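Local coordinates for protein methyl-coenzyme M reductase gamma subunit (Methermicoccus shengliensis DSM 18856, PDB 7NKG) that supplies, as the gamma subunit of methyl-coenzyme M reductase, part of the pocket that holds the nickel cofactor factor 430 and coenzyme M, at residues G116-S119 against G120-I123; P96-P99 against Y100-S103; M143-P146 against A147-G150. One frame throughout, in Å; residues are numbered along the deposited sequence.

Contact 1. Residues G116-S119 against G120-I123. With F43 (factor 430), chain V; COM (1-thioethanesulfonic acid), chain O.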
ATOM      1  N   GLY C 116     -24.115  14.275  21.064  1.00 16.95           N
ATOM      2  CA  GLY C 116     -22.898  14.588  20.328  1.00 16.40           C
ATOM      3  C   GLY C 116     -22.533  16.045  20.533  1.00 16.31           C
ATOM      4  O   GLY C 116     -23.397  16.919  20.406  1.00 16.68           O
ATOM      5  N   THR C 117     -21.274  16.310  20.912  1.00 15.89           N
ATOM      6  CA  THR C 117     -20.807  17.666  21.144  1.00 15.79           C
ATOM      7  C   THR C 117     -19.826  18.105  20.061  1.00 16.08           C
ATOM      8  O   THR C 117     -18.872  17.400  19.745  1.00 16.00           O
ATOM      9  CB  THR C 117     -20.072  17.772  22.473  1.00 16.92           C
ATOM     10  OG1 THR C 117     -20.943  17.337  23.537  1.00 18.72           O
ATOM     11  CG2 THR C 117     -19.626  19.195  22.747  1.00 18.16           C
ATOM     12  N   LEU C 118     -20.053  19.298  19.536  1.00 15.46           N
ATOM     13  CA  LEU C 118     -19.170  19.939  18.567  1.00 15.62           C
ATOM     14  C   LEU C 118     -19.118  21.440  18.958  1.00 16.43           C
ATOM     15  O   LEU C 118     -19.902  21.862  19.816  1.00 17.32           O
ATOM     16  CB  LEU C 118     -19.716  19.780  17.154  1.00 15.74           C
ATOM     17  CG  LEU C 118     -20.006  18.334  16.657  1.00 16.80           C
ATOM     18  CD1 LEU C 118     -21.376  17.784  17.140  1.00 16.57           C
ATOM     19  CD2 LEU C 118     -19.964  18.274  15.160  1.00 16.73           C
ATOM     20  N   SER C 119     -18.235  22.236  18.349  1.00 15.83           N
ATOM     21  CA  SER C 119     -18.158  23.652  18.716  1.00 15.12           C
ATOM     22  C   SER C 119     -19.385  24.473  18.268  1.00 15.80           C
ATOM     23  O   SER C 119     -19.906  25.266  19.050  1.00 16.39           O
ATOM     24  CB  SER C 119     -16.871  24.274  18.210  1.00 16.10           C
ATOM     25  OG  SER C 119     -16.825  24.389  16.797  1.00 16.75           O
ATOM     26  N   GLY C 120     -19.830  24.268  17.041  1.00 15.72           N
ATOM     27  CA  GLY C 120     -20.933  25.032  16.458  1.00 16.37           C
ATOM     28  C   GLY C 120     -22.280  24.352  16.423  1.00 16.61           C
ATOM     29  O   GLY C 120     -23.244  24.900  15.864  1.00 16.78           O
ATOM     30  N   ARG C 121     -22.383  23.177  17.037  1.00 16.22           N
ATOM     31  CA  ARG C 121     -23.617  22.406  17.049  1.00 16.76           C
ATOM     32  C   ARG C 121     -23.523  21.337  18.126  1.00 16.97           C
ATOM     33  O   ARG C 121     -22.429  20.853  18.445  1.00 16.91           O
ATOM     34  CB  ARG C 121     -23.869  21.745  15.668  1.00 17.61           C
ATOM     35  CG  ARG C 121     -22.619  21.084  15.053  1.00 19.32           C
ATOM     36  CD  ARG C 121     -22.821  20.316  13.750  1.00 19.90           C
ATOM     37  NE  ARG C 121     -23.581  19.071  13.961  1.00 20.31           N
ATOM     38  CZ  ARG C 121     -23.325  17.856  13.455  1.00 21.04           C
ATOM     39  NH1 ARG C 121     -22.234  17.641  12.716  1.00 19.39           N
ATOM     40  NH2 ARG C 121     -24.150  16.839  13.703  1.00 19.72           N
ATOM     41  N   GLN C 122     -24.652  21.013  18.715  1.00 16.77           N
ATOM     42  CA  GLN C 122     -24.758  19.957  19.713  1.00 17.74           C
ATOM     43  C   GLN C 122     -26.027  19.195  19.356  1.00 17.84           C
ATOM     44  O   GLN C 122     -27.052  19.818  19.088  1.00 17.64           O
ATOM     45  CB  GLN C 122     -24.811  20.532  21.136  1.00 18.81           C
ATOM     46  CG  GLN C 122     -24.757  19.435  22.209  1.00 18.95           C
ATOM     47  CD  GLN C 122     -26.107  18.850  22.562  1.00 21.39           C
ATOM     48  OE1 GLN C 122     -27.160  19.409  22.205  1.00 20.79           O
ATOM     49  NE2 GLN C 122     -26.108  17.691  23.240  1.00 20.28           N
ATOM     50  N   ILE C 123     -25.962  17.870  19.344  1.00 17.87           N
ATOM     51  CA  ILE C 123     -27.084  17.044  18.923  1.00 18.28           C
ATOM     52  C   ILE C 123     -27.460  15.990  19.932  1.00 18.17           C
ATOM     53  O   ILE C 123     -26.608  15.498  20.665  1.00 17.91           O
ATOM     54  CB  ILE C 123     -26.709  16.382  17.560  1.00 18.86           C
ATOM     55  CG1 ILE C 123     -27.891  15.551  16.994  1.00 20.14           C
ATOM     56  CG2 ILE C 123     -25.438  15.501  17.691  1.00 19.36           C
ATOM     57  CD1 ILE C 123     -27.790  15.293  15.501  1.00 22.41           C
TER
HETATM   58 NI   F43 V 602     -17.273  20.601   8.419  1.00 16.41          NI
HETATM   59  NA  F43 V 602     -17.090  19.819   6.502  1.00 15.67           N
HETATM   60  CHA F43 V 602     -14.839  20.649   6.268  1.00 16.09           C
HETATM   61  C1A F43 V 602     -16.123  20.077   5.731  1.00 15.82           C
HETATM   62  C2A F43 V 602     -16.423  19.823   4.261  1.00 15.60           C
HETATM   63  C3A F43 V 602     -17.954  19.641   4.303  1.00 15.37           C
HETATM   64  C4A F43 V 602     -18.101  19.055   5.735  1.00 15.34           C
HETATM   65  C5A F43 V 602     -15.785  18.493   3.792  1.00 16.02           C
HETATM   66  C6A F43 V 602     -16.043  18.202   2.314  1.00 15.94           C
HETATM   67  O7A F43 V 602     -15.419  18.767   1.417  1.00 15.65           O
HETATM   68  N8A F43 V 602     -16.898  17.294   2.049  1.00 15.86           N
HETATM   69  C9A F43 V 602     -15.883  20.981   3.411  1.00 16.25           C
HETATM   70  CAA F43 V 602     -18.793  20.930   4.068  1.00 15.06           C
HETATM   71  CBA F43 V 602     -18.871  21.316   2.591  1.00 15.80           C
HETATM   72  CCA F43 V 602     -20.207  21.879   2.211  1.00 17.16           C
HETATM   73  ODA F43 V 602     -20.660  22.877   2.830  1.00 17.58           O
HETATM   74  OEA F43 V 602     -20.801  21.330   1.245  1.00 17.60           O
HETATM   75  NB  F43 V 602     -18.960  19.432   8.685  1.00 16.51           N
HETATM   76  CHB F43 V 602     -19.494  19.140   6.352  1.00 15.97           C
HETATM   77  C1B F43 V 602     -19.511  18.456   7.719  1.00 16.47           C
HETATM   78  C2B F43 V 602     -20.939  18.121   8.256  1.00 15.89           C
HETATM   79  C3B F43 V 602     -21.228  19.224   9.280  1.00 16.31           C
HETATM   80  C4B F43 V 602     -19.837  19.705   9.586  1.00 16.83           C
HETATM   81  N5B F43 V 602     -18.888  17.132   7.681  1.00 16.87           N
HETATM   82  C6B F43 V 602     -19.598  16.188   8.282  1.00 17.23           C
HETATM   83  O7B F43 V 602     -19.351  14.982   8.287  1.00 17.81           O
HETATM   84  C8B F43 V 602     -20.768  16.787   8.995  1.00 16.56           C
HETATM   85  C9B F43 V 602     -22.040  17.877   7.194  1.00 15.12           C
HETATM   86  CAB F43 V 602     -22.069  20.385   8.701  1.00 15.79           C
HETATM   87  CBB F43 V 602     -22.304  21.545   9.668  1.00 16.39           C
HETATM   88  CCB F43 V 602     -23.472  22.369   9.181  1.00 17.59           C
HETATM   89  ODB F43 V 602     -23.329  23.595   8.950  1.00 17.41           O
HETATM   90  OEB F43 V 602     -24.595  21.813   9.049  1.00 17.94           O
HETATM   91  NC  F43 V 602     -17.579  21.633  10.175  1.00 16.13           N
HETATM   92  CHC F43 V 602     -19.598  20.511  10.803  1.00 17.21           C
HETATM   93  C1C F43 V 602     -18.605  21.394  11.008  1.00 16.40           C
HETATM   94  C2C F43 V 602     -18.541  22.182  12.280  1.00 16.11           C
HETATM   95  C3C F43 V 602     -17.527  23.261  11.882  1.00 15.49           C
HETATM   96  C4C F43 V 602     -16.851  22.684  10.654  1.00 14.89           C
HETATM   97  C5C F43 V 602     -17.957  21.256  13.351  1.00 16.58           C
HETATM   98  C6C F43 V 602     -18.009  21.991  14.689  1.00 17.43           C
HETATM   99  O7C F43 V 602     -19.089  22.484  15.058  1.00 17.84           O
HETATM  100  O8C F43 V 602     -16.980  22.076  15.403  1.00 17.84           O
HETATM  101  C8C F43 V 602     -18.211  24.586  11.503  1.00 15.54           C
HETATM  102  C9C F43 V 602     -18.856  25.276  12.713  1.00 16.61           C
HETATM  103  CAC F43 V 602     -19.239  26.728  12.443  1.00 17.91           C
HETATM  104  OBC F43 V 602     -19.613  27.420  13.423  1.00 18.34           O
HETATM  105  OCC F43 V 602     -19.177  27.206  11.281  1.00 17.89           O
HETATM  106  ND  F43 V 602     -15.807  21.979   8.024  1.00 15.69           N
HETATM  107  CHD F43 V 602     -15.715  23.203  10.103  1.00 15.20           C
HETATM  108  C5D F43 V 602     -13.313  24.415   8.927  1.00 14.85           C
HETATM  109  C6D F43 V 602     -13.854  25.078  10.188  1.00 14.81           C
HETATM  110  C7D F43 V 602     -14.821  24.140  10.868  1.00 15.28           C
HETATM  111  O8D F43 V 602     -14.864  24.243  12.075  1.00 15.79           O
HETATM  112  C9D F43 V 602     -13.673  23.703   5.618  1.00 16.90           C
HETATM  113  CAD F43 V 602     -12.319  24.400   5.648  1.00 17.83           C
HETATM  114  OBD F43 V 602     -12.141  25.438   4.946  1.00 18.73           O
HETATM  115  OCD F43 V 602     -11.376  23.979   6.373  1.00 17.03           O
HETATM  116  C1D F43 V 602     -15.369  22.957   8.818  1.00 15.53           C
HETATM  117  C2D F43 V 602     -14.455  23.884   8.050  1.00 15.12           C
HETATM  118  C3D F43 V 602     -14.002  22.980   6.911  1.00 15.98           C
HETATM  119  C4D F43 V 602     -15.203  22.065   6.696  1.00 15.94           C
HETATM  120  C1  COM O 603     -16.635  18.542  10.767  1.00 20.89           C
HETATM  121  C2  COM O 603     -17.261  17.165  10.686  1.00 21.29           C
HETATM  122  S1  COM O 603     -15.694  18.910   9.298  1.00 20.73           S
HETATM  123  S2  COM O 603     -18.325  16.870  12.086  1.00 21.93           S
HETATM  124  O1S COM O 603     -17.553  17.171  13.337  1.00 21.52           O
HETATM  125  O2S COM O 603     -19.481  17.824  12.087  1.00 22.74           O
HETATM  126  O3S COM O 603     -18.779  15.418  12.008  1.00 21.74           O

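Contact 2. Residues P96-P99 against Y100-S103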
ATOM      1  N   PRO C  96     -27.030  30.773  27.390  1.00 19.47           N
ATOM      2  CA  PRO C  96     -26.983  29.971  28.626  1.00 19.87           C
ATOM      3  C   PRO C  96     -26.274  28.622  28.449  1.00 19.60           C
ATOM      4  O   PRO C  96     -25.467  28.203  29.289  1.00 19.61           O
ATOM      5  CB  PRO C  96     -28.444  29.794  29.003  1.00 20.96           C
ATOM      6  CG  PRO C  96     -29.131  30.919  28.358  1.00 21.28           C
ATOM      7  CD  PRO C  96     -28.406  31.202  27.079  1.00 19.47           C
ATOM      8  N   ALA C  97     -26.525  27.980  27.293  1.00 18.82           N
ATOM      9  CA  ALA C  97     -25.968  26.676  27.024  1.00 18.67           C
ATOM     10  C   ALA C  97     -24.611  26.693  26.384  1.00 18.19           C
ATOM     11  O   ALA C  97     -24.292  27.588  25.596  1.00 18.45           O
ATOM     12  CB  ALA C  97     -26.909  25.902  26.119  1.00 19.18           C
ATOM     13  N   THR C  98     -23.822  25.663  26.697  1.00 17.28           N
ATOM     14  CA  THR C  98     -22.584  25.373  26.001  1.00 16.67           C
ATOM     15  C   THR C  98     -22.738  23.939  25.466  1.00 16.83           C
ATOM     16  O   THR C  98     -23.416  23.115  26.090  1.00 17.01           O
ATOM     17  CB  THR C  98     -21.343  25.476  26.889  1.00 17.62           C
ATOM     18  OG1 THR C  98     -21.553  24.778  28.123  1.00 17.93           O
ATOM     19  CG2 THR C  98     -20.931  26.924  27.145  1.00 17.61           C
ATOM     20  N   PRO C  99     -22.131  23.614  24.319  1.00 15.90           N
ATOM     21  CA  PRO C  99     -22.321  22.273  23.749  1.00 16.72           C
ATOM     22  C   PRO C  99     -22.065  21.110  24.718  1.00 16.54           C
ATOM     23  O   PRO C  99     -22.936  20.240  24.836  1.00 16.73           O
ATOM     24  CB  PRO C  99     -21.350  22.284  22.565  1.00 16.54           C
ATOM     25  CG  PRO C  99     -21.364  23.693  22.115  1.00 17.66           C
ATOM     26  CD  PRO C  99     -21.326  24.458  23.413  1.00 16.24           C
ATOM     27  N   TYR C 100     -20.914  21.090  25.453  1.00 16.53           N
ATOM     28  CA  TYR C 100     -20.664  19.954  26.354  1.00 16.27           C
ATOM     29  C   TYR C 100     -21.737  19.848  27.440  1.00 16.68           C
ATOM     30  O   TYR C 100     -22.170  18.736  27.744  1.00 16.95           O
ATOM     31  CB  TYR C 100     -19.260  19.974  27.002  1.00 16.21           C
ATOM     32  CG  TYR C 100     -18.186  19.431  26.074  1.00 15.49           C
ATOM     33  CD1 TYR C 100     -18.149  18.084  25.730  1.00 16.53           C
ATOM     34  CD2 TYR C 100     -17.300  20.282  25.440  1.00 16.33           C
ATOM     35  CE1 TYR C 100     -17.236  17.599  24.794  1.00 16.86           C
ATOM     36  CE2 TYR C 100     -16.384  19.811  24.510  1.00 16.51           C
ATOM     37  CZ  TYR C 100     -16.368  18.474  24.168  1.00 17.77           C
ATOM     38  OH  TYR C 100     -15.490  18.079  23.175  1.00 18.89           O
ATOM     39  N   TRP C 101     -22.220  20.981  27.949  1.00 16.18           N
ATOM     40  CA  TRP C 101     -23.204  20.953  29.041  1.00 17.15           C
ATOM     41  C   TRP C 101     -24.623  20.577  28.550  1.00 17.56           C
ATOM     42  O   TRP C 101     -25.370  19.979  29.338  1.00 18.21           O
ATOM     43  CB  TRP C 101     -23.142  22.234  29.884  1.00 17.66           C
ATOM     44  CG  TRP C 101     -22.190  22.026  31.034  1.00 18.22           C
ATOM     45  CD1 TRP C 101     -22.518  21.531  32.264  1.00 19.32           C
ATOM     46  CD2 TRP C 101     -20.750  21.970  30.954  1.00 18.30           C
ATOM     47  NE1 TRP C 101     -21.382  21.214  32.972  1.00 19.29           N
ATOM     48  CE2 TRP C 101     -20.279  21.505  32.201  1.00 18.92           C
ATOM     49  CE3 TRP C 101     -19.813  22.326  29.970  1.00 18.18           C
ATOM     50  CZ2 TRP C 101     -18.918  21.359  32.482  1.00 19.34           C
ATOM     51  CZ3 TRP C 101     -18.464  22.207  30.257  1.00 19.09           C
ATOM     52  CH2 TRP C 101     -18.025  21.738  31.504  1.00 19.50           C
ATOM     53  N   ARG C 102     -24.973  20.801  27.263  1.00 16.98           N
ATOM     54  CA  ARG C 102     -26.250  20.264  26.744  1.00 17.32           C
ATOM     55  C   ARG C 102     -26.095  18.711  26.698  1.00 17.78           C
ATOM     56  O   ARG C 102     -27.017  18.001  27.063  1.00 19.39           O
ATOM     57  CB  ARG C 102     -26.579  20.765  25.335  1.00 18.14           C
ATOM     58  CG  ARG C 102     -27.094  22.190  25.264  1.00 18.42           C
ATOM     59  CD  ARG C 102     -27.800  22.415  23.936  1.00 19.05           C
ATOM     60  NE  ARG C 102     -28.232  23.803  23.709  1.00 19.64           N
ATOM     61  CZ  ARG C 102     -29.417  24.325  24.044  1.00 20.99           C
ATOM     62  NH1 ARG C 102     -30.328  23.586  24.687  1.00 20.65           N
ATOM     63  NH2 ARG C 102     -29.692  25.594  23.761  1.00 19.68           N
ATOM     64  N   SER C 103     -24.909  18.201  26.282  1.00 16.45           N
ATOM     65  CA  SER C 103     -24.678  16.763  26.247  1.00 17.03           C
ATOM     66  C   SER C 103     -24.672  16.159  27.661  1.00 17.07           C
ATOM     67  O   SER C 103     -25.247  15.094  27.844  1.00 16.90           O
ATOM     68  CB  SER C 103     -23.378  16.436  25.518  1.00 17.66           C
ATOM     69  OG  SER C 103     -23.496  16.749  24.141  1.00 18.90           O
TER

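Contact 3. Residues M143-P146 against A147-G150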
ATOM      1  N   MET C 143     -31.842  26.656  29.739  1.00 19.40           N
ATOM      2  CA  MET C 143     -30.739  26.206  28.892  1.00 19.11           C
ATOM      3  C   MET C 143     -30.779  26.899  27.524  1.00 18.99           C
ATOM      4  O   MET C 143     -29.783  26.863  26.809  1.00 18.58           O
ATOM      5  CB  MET C 143     -30.785  24.683  28.738  1.00 20.26           C
ATOM      6  CG  MET C 143     -30.552  23.974  30.048  1.00 22.33           C
ATOM      7  SD  MET C 143     -30.321  22.193  29.855  1.00 26.56           S
ATOM      8  CE  MET C 143     -31.965  21.671  29.436  1.00 27.76           C
ATOM      9  N   THR C 144     -31.912  27.523  27.149  1.00 18.39           N
ATOM     10  CA  THR C 144     -32.032  28.238  25.888  1.00 18.72           C
ATOM     11  C   THR C 144     -32.429  29.698  26.093  1.00 19.09           C
ATOM     12  O   THR C 144     -33.250  30.021  26.956  1.00 19.21           O
ATOM     13  CB  THR C 144     -33.080  27.525  24.995  1.00 19.78           C
ATOM     14  OG1 THR C 144     -32.512  26.285  24.540  1.00 19.94           O
ATOM     15  CG2 THR C 144     -33.536  28.372  23.790  1.00 20.13           C
ATOM     16  N   CYS C 145     -31.859  30.566  25.248  1.00 19.53           N
ATOM     17  CA  CYS C 145     -32.331  31.930  25.004  1.00 18.90           C
ATOM     18  C   CYS C 145     -32.708  31.840  23.528  1.00 18.81           C
ATOM     19  O   CYS C 145     -31.854  31.474  22.718  1.00 18.21           O
ATOM     20  CB  CYS C 145     -31.286  33.016  25.213  1.00 19.67           C
ATOM     21  SG  CYS C 145     -31.731  34.587  24.406  1.00 21.60           S
ATOM     22  N   PRO C 146     -33.921  32.253  23.134  1.00 19.18           N
ATOM     23  CA  PRO C 146     -34.327  32.092  21.728  1.00 19.47           C
ATOM     24  C   PRO C 146     -33.600  32.999  20.730  1.00 19.57           C
ATOM     25  O   PRO C 146     -33.691  32.749  19.523  1.00 20.40           O
ATOM     26  CB  PRO C 146     -35.832  32.334  21.781  1.00 20.59           C
ATOM     27  CG  PRO C 146     -36.036  33.211  22.962  1.00 21.14           C
ATOM     28  CD  PRO C 146     -35.037  32.749  23.969  1.00 19.61           C
ATOM     29  N   ALA C 147     -32.889  34.051  21.207  1.00 18.56           N
ATOM     30  CA  ALA C 147     -32.096  34.916  20.326  1.00 18.49           C
ATOM     31  C   ALA C 147     -30.657  34.368  20.230  1.00 18.39           C
ATOM     32  O   ALA C 147     -30.096  34.298  19.122  1.00 18.28           O
ATOM     33  CB  ALA C 147     -32.064  36.342  20.867  1.00 18.43           C
ATOM     34  N   LEU C 148     -30.018  34.052  21.384  1.00 17.74           N
ATOM     35  CA  LEU C 148     -28.631  33.591  21.375  1.00 17.57           C
ATOM     36  C   LEU C 148     -28.481  32.139  20.960  1.00 18.45           C
ATOM     37  O   LEU C 148     -27.355  31.730  20.701  1.00 19.37           O
ATOM     38  CB  LEU C 148     -27.982  33.813  22.749  1.00 17.52           C
ATOM     39  CG  LEU C 148     -27.917  35.267  23.239  1.00 19.03           C
ATOM     40  CD1 LEU C 148     -27.494  35.323  24.698  1.00 19.77           C
ATOM     41  CD2 LEU C 148     -26.954  36.107  22.409  1.00 19.70           C
ATOM     42  N   ALA C 149     -29.576  31.380  20.841  1.00 17.89           N
ATOM     43  CA  ALA C 149     -29.514  29.980  20.444  1.00 18.18           C
ATOM     44  C   ALA C 149     -30.503  29.737  19.305  1.00 18.01           C
ATOM     45  O   ALA C 149     -31.434  30.522  19.111  1.00 17.73           O
ATOM     46  CB  ALA C 149     -29.855  29.104  21.645  1.00 18.42           C
ATOM     47  N   GLY C 150     -30.292  28.658  18.559  1.00 17.61           N
ATOM     48  CA  GLY C 150     -31.208  28.289  17.493  1.00 18.69           C
ATOM     49  C   GLY C 150     -31.130  26.815  17.177  1.00 19.16           C
ATOM     50  O   GLY C 150     -30.041  26.229  17.238  1.00 19.44           O
TER

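Contact 1. Residues G116-S119 against G120-I123
G116 pairs with I123 in a tight beta hairpin whose turn grips factor 430. G116 N donates to I123 O at 2.8 Å, and I123 N returns a bond lying in the carbonyl plane of G116. A side chain on G116 would run into CG2 of I123. T117 and Q122 form the next, non-hydrogen-bonded pair. Their polar ends turn to S103, and T117 OG1 is also hydrogen-bonded to an aromatic side chain of another protein chain. Q122 CG lies 3.4 Å from G116 O. L118 N gives a weak bond to R121 O. The leucine side chain crosses that of R121 over one face of the guanidinium, with CD2 3.4 Å from NH1. At the guanidinium edge, NH1 makes a weak bond to O2S of coenzyme M. NE is held by Q87, and NH2 by the backbone of another protein chain. S119 and G120 form the tip. S119 OG stands between backbone N and carbonyl carbon (chi1 69°), which brings it beside its own N-H, and both donate to one carboxylate oxygen of the cofactor. That oxygen, O8C, lies 2.7 Å from S119 OG, while its twin O7C takes G120 N at 2.8 Å.

Contact 2. Residues P96-P99 against Y100-S103
T98 and P99 offer their carbonyls to the N-H groups of R102 and S103, each four residues on. R102 N meets T98 O at 3.0 Å, nearly along the C=O axis. S103 N meets P99 O at 3.2 Å, and R102 N adds a weak bond to the same oxygen. Among the side chains, the A97 methyl meets R102. It sits over one face of the guanidinium, toward its rim, with A97 CB 3.5 Å from R102 NE. The arginine chain runs extended from CG to NE (chi2 -162°, chi3 -175°), which carries the group out past the helix start to that methyl. This is the N-terminus of helix 99-109. T98 holds the N-cap position but makes no capping bond there. P99 follows in the first turn, where its lack of an N-H costs no helix bond. T98 OG1 is bonded to T214 instead. It also lies beside W101, 3.5 Å from both CB and CE3 of that residue, and the two side chains point the same way. The R102 guanidinium has further partners: a salt bridge to D90, a hydrogen bond to T144 and a cation-pi contact with W88. Replacing R102 by a methionine would probably leave the D90 carboxylate without this positive mate and T144 OG1 without this donor. S103 OG is 3.6 Å from P99 O, and its polar end is taken up by the neighbouring hairpin.

Contact 3. Residues M143-P146 against A147-G150
C145 gathers three N-H groups of the following residues, two with its sulfur and one with its carbonyl. In the sulfur bonds, A147 N reaches C145 SG at 3.4 Å and L148 N reaches it at 3.5 Å. The second is almost straight, with an N-H...S angle of 174°. SG stands anti to the C145 backbone N (chi1 162°), on the side of the carbonyl carbon, which turns it toward the N-H groups of A147 and L148. The backbone bond runs from A149 N to C145 O at 3.0 Å, nearly in line with the C=O. Running from i+4 back to i, it closes a five-residue alpha-turn that leads the loop after helix 128-140 into strand 149-151. P146 occupies the second position of this turn.

Apolar packing adds to the sulfur's contacts. A147 CB and L148 CG are each 4.0 Å from C145 SG. Separately, A149 CB rests 3.3 Å from C145 O, and T144 CG2 touches A149 CB more loosely. T144 OG1 is hydrogen-bonded to S138 O. One polar contact is unfavourable by itself: P146 O and A149 O, both acceptors, are 3.2 Å apart. R176 NE bonds to A149 O and weakly to P146 O, which should ease their repulsion.

The backbone N of C145 is buried and has no partner in the model. The sulfur is a weak acceptor, yet it satisfies two buried amides. Their N-H dipoles converge on it and would be likely to stabilise electron density on the sulfur.

How the contacts relate
All three contacts are buried in the assembly, contacts 1 and 2 partly under other protein chains and contact 1 against the cofactor. Contact 3 is touched by no other chain. Contact 2 stands between the others, reaching contact 1 through S103 on one side and contact 3 through R102 on the other. The helix start thus ties the hairpin to the loop leading into strand 149-151. Contacts 1 and 3 do not touch, but both reach the same four-stranded sheet, contact 1 on strands 114-117 and 122-127, contact 3 at strand 149-151 on the far edge. Their chemistry differs: anion binding in contact 1, helix bonds and a buried charge in contact 2, sulfur bonding in contact 3.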